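Local structure of uncharacterized NTF2-like protein (Burkholderia xenovorans LB400, 3FGY) at residues K60-P72 with F87-F99. The protein is of unknown function, but its SnoaL-like, NTF2-like fold suggests that it may bind or act on a small molecule in a cone-shaped pocket. Residues are numbered along the deposited sequence; the frame is centred on the assembly and turned at random.
Sequences KASEMVEISYPEP and FATGRVKSTNRTF
K93 lays its aliphatic chain over the last turn of helix 50-64, with CD 3.5 Å from E63 O and CE 3.5 Å from S62 O. A bend at its last torsion (chi4 -90°) turns NZ to E66, where it forms a salt bridge on the anti lone pair of OE2 at 3.1 Å. R91, running alongside E66 in the same direction, takes the other carboxylate oxygen in a second salt bridge. Its NE donates to E66 OE1 over 3.1 Å, reaching it on the syn side but well out of the carboxylate plane, and NH2 adds a weak second bond; the two flat groups are turned 58° from each other. The strands pair antiparallel as the edge hairpin of the NTF2-like sheet, E66 with R91 and S68 with T89 as hydrogen-bonded pairs. K93 N closes the ladder on M64 O, which also accepts a hydrogen bond from a water that S94 N donates to.

On the other face of the sheet V65 CG2, anti to its own N, touches the edge of the F99 ring 3.8 Å from CE2, while F99 lays one face over G90 CA. Farther along, I67, in one of its two conformers, packs on A88 near an unidentified ligand. One glutamate thus shares its charge between two cations, which probably favours its ionised form and ties the strand ends together, while K93 also holds the helix end.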
loop_
_atom_site.group_PDB
_atom_site.type_symbol
_atom_site.label_atom_id
_atom_site.label_comp_id
_atom_site.label_asym_id
_atom_site.label_seq_id
_atom_site.Cartn_x
_atom_site.Cartn_y
_atom_site.Cartn_z
ATOM N N LYS A 60 -3.150 14.891 17.047
ATOM C CA LYS A 60 -1.976 14.179 17.495
ATOM C C LYS A 60 -0.878 14.156 16.409
ATOM O O LYS A 60 0.315 14.325 16.716
ATOM C CB LYS A 60 -2.379 12.775 17.933
ATOM C CG LYS A 60 -1.276 12.022 18.593
ATOM C CD LYS A 60 -1.735 10.698 19.093
ATOM C CE LYS A 60 -0.634 9.956 19.803
ATOM N NZ LYS A 60 -1.150 8.660 20.350
ATOM N N ALA A 61 -1.276 13.970 15.157
ATOM C CA ALA A 61 -0.319 13.975 14.036
ATOM C C ALA A 61 0.402 15.339 13.969
ATOM O O ALA A 61 1.637 15.398 13.874
ATOM C CB ALA A 61 -1.018 13.675 12.730
ATOM N N SER A 62 -0.358 16.431 14.066
ATOM C CA SER A 62 0.198 17.799 14.039
ATOM C C SER A 62 1.220 18.031 15.161
ATOM O O SER A 62 2.214 18.769 14.987
ATOM C CB SER A 62 -0.941 18.808 14.134
ATOM O OG SER A 62 -1.336 19.032 15.484
ATOM N N GLU A 63 0.965 17.394 16.303
ATOM C CA GLU A 63 1.831 17.484 17.460
ATOM C C GLU A 63 3.099 16.650 17.377
ATOM O O GLU A 63 4.104 17.014 18.002
ATOM C CB GLU A 63 1.053 17.086 18.720
ATOM C CG GLU A 63 0.049 18.147 19.111
ATOM C CD GLU A 63 -0.878 17.736 20.241
ATOM O OE1 GLU A 63 -0.692 16.645 20.826
ATOM O OE2 GLU A 63 -1.802 18.532 20.524
HETATM N N MSE A 64 3.089 15.562 16.614
HETATM C CA MSE A 64 4.250 14.691 16.708
HETATM C C MSE A 64 5.069 14.533 15.453
HETATM O O MSE A 64 6.202 14.090 15.545
HETATM C CB MSE A 64 3.859 13.347 17.279
HETATM C CG MSE A 64 3.504 13.471 18.730
HETATM SE SE MSE A 64 2.951 11.798 19.388
HETATM C CE MSE A 64 4.561 11.202 20.362
ATOM N N VAL A 65 4.566 14.981 14.306
ATOM C CA VAL A 65 5.309 14.793 13.059
ATOM C C VAL A 65 5.129 15.977 12.121
ATOM O O VAL A 65 4.068 16.619 12.087
ATOM C CB VAL A 65 4.939 13.471 12.352
ATOM C CG1 VAL A 65 3.546 13.517 11.749
ATOM C CG2 VAL A 65 5.946 13.153 11.253
ATOM N N GLU A 66 6.213 16.291 11.407
ATOM C CA GLU A 66 6.225 17.252 10.322
ATOM C C GLU A 66 6.237 16.409 9.061
ATOM O O GLU A 66 7.082 15.518 8.929
ATOM C CB GLU A 66 7.483 18.114 10.406
ATOM C CG GLU A 66 7.514 19.054 11.621
ATOM C CD GLU A 66 8.889 19.597 11.957
ATOM O OE1 GLU A 66 9.847 19.311 11.222
ATOM O OE2 GLU A 66 9.011 20.339 12.972
ATOM N N ILE A 67 5.272 16.627 8.173
ATOM C CA ILE A 67 5.170 15.817 6.979
ATOM C C ILE A 67 5.019 16.702 5.743
ATOM O O ILE A 67 4.311 17.729 5.757
ATOM C CB ILE A 67 4.050 14.760 7.096
ATOM C CG1 ILE A 67 4.136 13.759 5.941
ATOM C CG2 ILE A 67 2.677 15.437 7.195
ATOM C CD1 ILE A 67 3.219 12.569 6.089
ATOM N N SER A 68 5.726 16.313 4.692
ATOM C CA SER A 68 5.752 17.026 3.414
ATOM C C SER A 68 5.464 16.043 2.298
ATOM O O SER A 68 5.969 14.931 2.316
ATOM C CB SER A 68 7.145 17.624 3.151
ATOM O OG SER A 68 7.477 18.636 4.078
ATOM N N TYR A 69 4.726 16.483 1.291
ATOM C CA TYR A 69 4.443 15.679 0.122
ATOM C C TYR A 69 5.058 16.429 -1.063
ATOM O O TYR A 69 4.514 17.468 -1.469
ATOM C CB TYR A 69 2.915 15.521 -0.025
ATOM C CG TYR A 69 2.243 15.052 1.261
ATOM C CD1 TYR A 69 2.150 13.691 1.576
ATOM C CD2 TYR A 69 1.757 15.976 2.191
ATOM C CE1 TYR A 69 1.547 13.261 2.770
ATOM C CE2 TYR A 69 1.152 15.568 3.392
ATOM C CZ TYR A 69 1.059 14.208 3.684
ATOM O OH TYR A 69 0.457 13.820 4.880
ATOM N N PRO A 70 6.245 15.997 -1.536
ATOM C CA PRO A 70 6.915 16.772 -2.600
ATOM C C PRO A 70 6.132 16.874 -3.915
ATOM O O PRO A 70 6.250 17.891 -4.605
ATOM C CB PRO A 70 8.248 16.038 -2.833
ATOM C CG PRO A 70 8.265 14.859 -1.921
ATOM C CD PRO A 70 7.040 14.835 -1.073
ATOM N N GLU A 71 5.374 15.829 -4.249
ATOM C CA GLU A 71 4.617 15.766 -5.505
ATOM C C GLU A 71 3.179 15.358 -5.242
ATOM O O GLU A 71 2.871 14.720 -4.221
ATOM C CB GLU A 71 5.239 14.794 -6.500
ATOM C CG GLU A 71 6.680 15.087 -6.927
ATOM C CD GLU A 71 6.860 16.444 -7.606
ATOM O OE1 GLU A 71 5.911 16.933 -8.262
ATOM O OE2 GLU A 71 7.963 17.025 -7.487
ATOM N N PRO A 72 2.281 15.716 -6.151
ATOM C CA PRO A 72 0.888 15.336 -5.912
ATOM C C PRO A 72 0.658 13.822 -6.000
ATOM O O PRO A 72 1.360 13.120 -6.720
ATOM C CB PRO A 72 0.106 16.065 -7.016
ATOM C CG PRO A 72 1.064 16.711 -7.853
ATOM C CD PRO A 72 2.448 16.493 -7.390
ATOM N N PHE A 87 3.947 9.745 -1.802
ATOM C CA PHE A 87 5.280 9.713 -1.203
ATOM C C PHE A 87 5.387 10.919 -0.287
ATOM O O PHE A 87 4.925 12.012 -0.623
ATOM C CB PHE A 87 6.356 9.698 -2.288
ATOM C CG PHE A 87 7.759 9.836 -1.765
ATOM C CD1 PHE A 87 8.471 8.737 -1.321
ATOM C CD2 PHE A 87 8.356 11.074 -1.721
ATOM C CE1 PHE A 87 9.783 8.886 -0.828
ATOM C CE2 PHE A 87 9.626 11.229 -1.234
ATOM C CZ PHE A 87 10.345 10.137 -0.789
ATOM N N ALA A 88 5.939 10.696 0.897
ATOM C CA ALA A 88 6.135 11.740 1.890
ATOM C C ALA A 88 7.544 11.735 2.404
ATOM O O ALA A 88 8.197 10.683 2.443
ATOM C CB ALA A 88 5.185 11.555 3.102
ATOM N N THR A 89 7.988 12.911 2.826
ATOM C CA THR A 89 9.170 13.034 3.647
ATOM C C THR A 89 8.737 13.657 4.977
ATOM O O THR A 89 7.754 14.409 5.049
ATOM C CB THR A 89 10.254 13.878 2.978
ATOM O OG1 THR A 89 9.761 15.197 2.743
ATOM C CG2 THR A 89 10.687 13.250 1.653
ATOM N N GLY A 90 9.410 13.312 6.059
ATOM C CA GLY A 90 9.019 13.836 7.337
ATOM C C GLY A 90 10.092 13.878 8.396
ATOM O O GLY A 90 11.205 13.391 8.205
ATOM N N ARG A 91 9.724 14.465 9.523
ATOM C CA ARG A 91 10.563 14.518 10.691
ATOM C C ARG A 91 9.714 14.358 11.938
ATOM O O ARG A 91 8.647 14.956 12.064
ATOM C CB ARG A 91 11.346 15.807 10.720
ATOM C CG ARG A 91 12.368 15.871 11.849
ATOM C CD ARG A 91 13.365 16.995 11.579
ATOM N NE ARG A 91 12.721 18.311 11.669
ATOM C CZ ARG A 91 13.314 19.486 11.399
ATOM N NH1 ARG A 91 14.592 19.571 11.024
ATOM N NH2 ARG A 91 12.615 20.607 11.522
ATOM N N VAL A 92 10.177 13.496 12.826
ATOM C CA VAL A 92 9.498 13.229 14.082
ATOM C C VAL A 92 9.950 14.254 15.098
ATOM O O VAL A 92 11.146 14.407 15.358
ATOM C CB VAL A 92 9.756 11.784 14.586
ATOM C CG1 VAL A 92 9.092 11.573 15.946
ATOM C CG2 VAL A 92 9.241 10.763 13.584
ATOM N N LYS A 93 9.011 15.003 15.658
ATOM C CA LYS A 93 9.378 16.133 16.506
ATOM C C LYS A 93 10.133 15.722 17.778
ATOM O O LYS A 93 11.092 16.397 18.168
ATOM C CB LYS A 93 8.142 16.993 16.818
ATOM C CG LYS A 93 7.509 17.698 15.622
ATOM C CD LYS A 93 6.452 18.714 16.112
ATOM C CE LYS A 93 5.681 19.432 14.989
ATOM N NZ LYS A 93 6.305 20.748 14.500
ATOM N N SER A 94 9.730 14.621 18.423
ATOM C CA SER A 94 10.278 14.248 19.738
ATOM C C SER A 94 11.671 13.660 19.632
ATOM O O SER A 94 12.512 13.862 20.506
ATOM C CB SER A 94 9.377 13.231 20.430
ATOM O OG SER A 94 9.306 12.021 19.719
ATOM N N THR A 95 11.930 12.953 18.539
ATOM C CA THR A 95 13.227 12.324 18.354
ATOM C C THR A 95 14.142 13.088 17.392
ATOM O O THR A 95 15.325 12.773 17.319
ATOM C CB THR A 95 13.058 10.913 17.759
ATOM O OG1 THR A 95 12.499 11.047 16.458
ATOM C CG2 THR A 95 12.174 10.024 18.635
ATOM N N ASN A 96 13.571 14.013 16.601
ATOM C CA ASN A 96 14.272 14.756 15.535
ATOM C C ASN A 96 14.735 13.844 14.378
ATOM O O ASN A 96 15.516 14.266 13.516
ATOM C CB ASN A 96 15.471 15.568 16.083
ATOM C CG ASN A 96 15.774 16.818 15.251
ATOM O OD1 ASN A 96 14.901 17.337 14.553
ATOM N ND2 ASN A 96 17.010 17.317 15.341
ATOM N N ARG A 97 14.212 12.626 14.318
ATOM C CA ARG A 97 14.621 11.677 13.270
ATOM C C ARG A 97 13.810 11.864 12.010
ATOM O O ARG A 97 12.628 12.118 12.072
ATOM C CB ARG A 97 14.521 10.240 13.774
ATOM C CG ARG A 97 15.445 9.919 14.867
ATOM C CD ARG A 97 15.194 8.552 15.428
ATOM N NE ARG A 97 16.087 8.308 16.550
ATOM C CZ ARG A 97 15.984 7.291 17.397
ATOM N NH1 ARG A 97 15.016 6.379 17.236
ATOM N NH2 ARG A 97 16.831 7.207 18.424
ATOM N N THR A 98 14.455 11.756 10.866
ATOM C CA THR A 98 13.815 11.995 9.577
ATOM C C THR A 98 13.395 10.653 8.913
ATOM O O THR A 98 13.917 9.592 9.255
ATOM C CB THR A 98 14.725 12.836 8.658
ATOM O OG1 THR A 98 15.915 12.089 8.319
ATOM C CG2 THR A 98 15.120 14.179 9.319
ATOM N N PHE A 99 12.464 10.699 7.963
ATOM C CA PHE A 99 12.093 9.526 7.210
ATOM C C PHE A 99 11.524 9.915 5.868
ATOM O O PHE A 99 11.165 11.071 5.635
ATOM C CB PHE A 99 11.060 8.687 7.976
ATOM C CG PHE A 99 9.771 9.410 8.231
ATOM C CD1 PHE A 99 8.732 9.340 7.316
ATOM C CD2 PHE A 99 9.620 10.169 9.365
ATOM C CE1 PHE A 99 7.546 10.019 7.535
ATOM C CE2 PHE A 99 8.431 10.828 9.615
ATOM C CZ PHE A 99 7.403 10.773 8.691
HETATM O O HOH W 1 7.057 13.594 18.063
HETATM O O HOH W 2 5.371 13.106 -3.254
HETATM O O HOH W 3 2.495 12.010 -3.056
#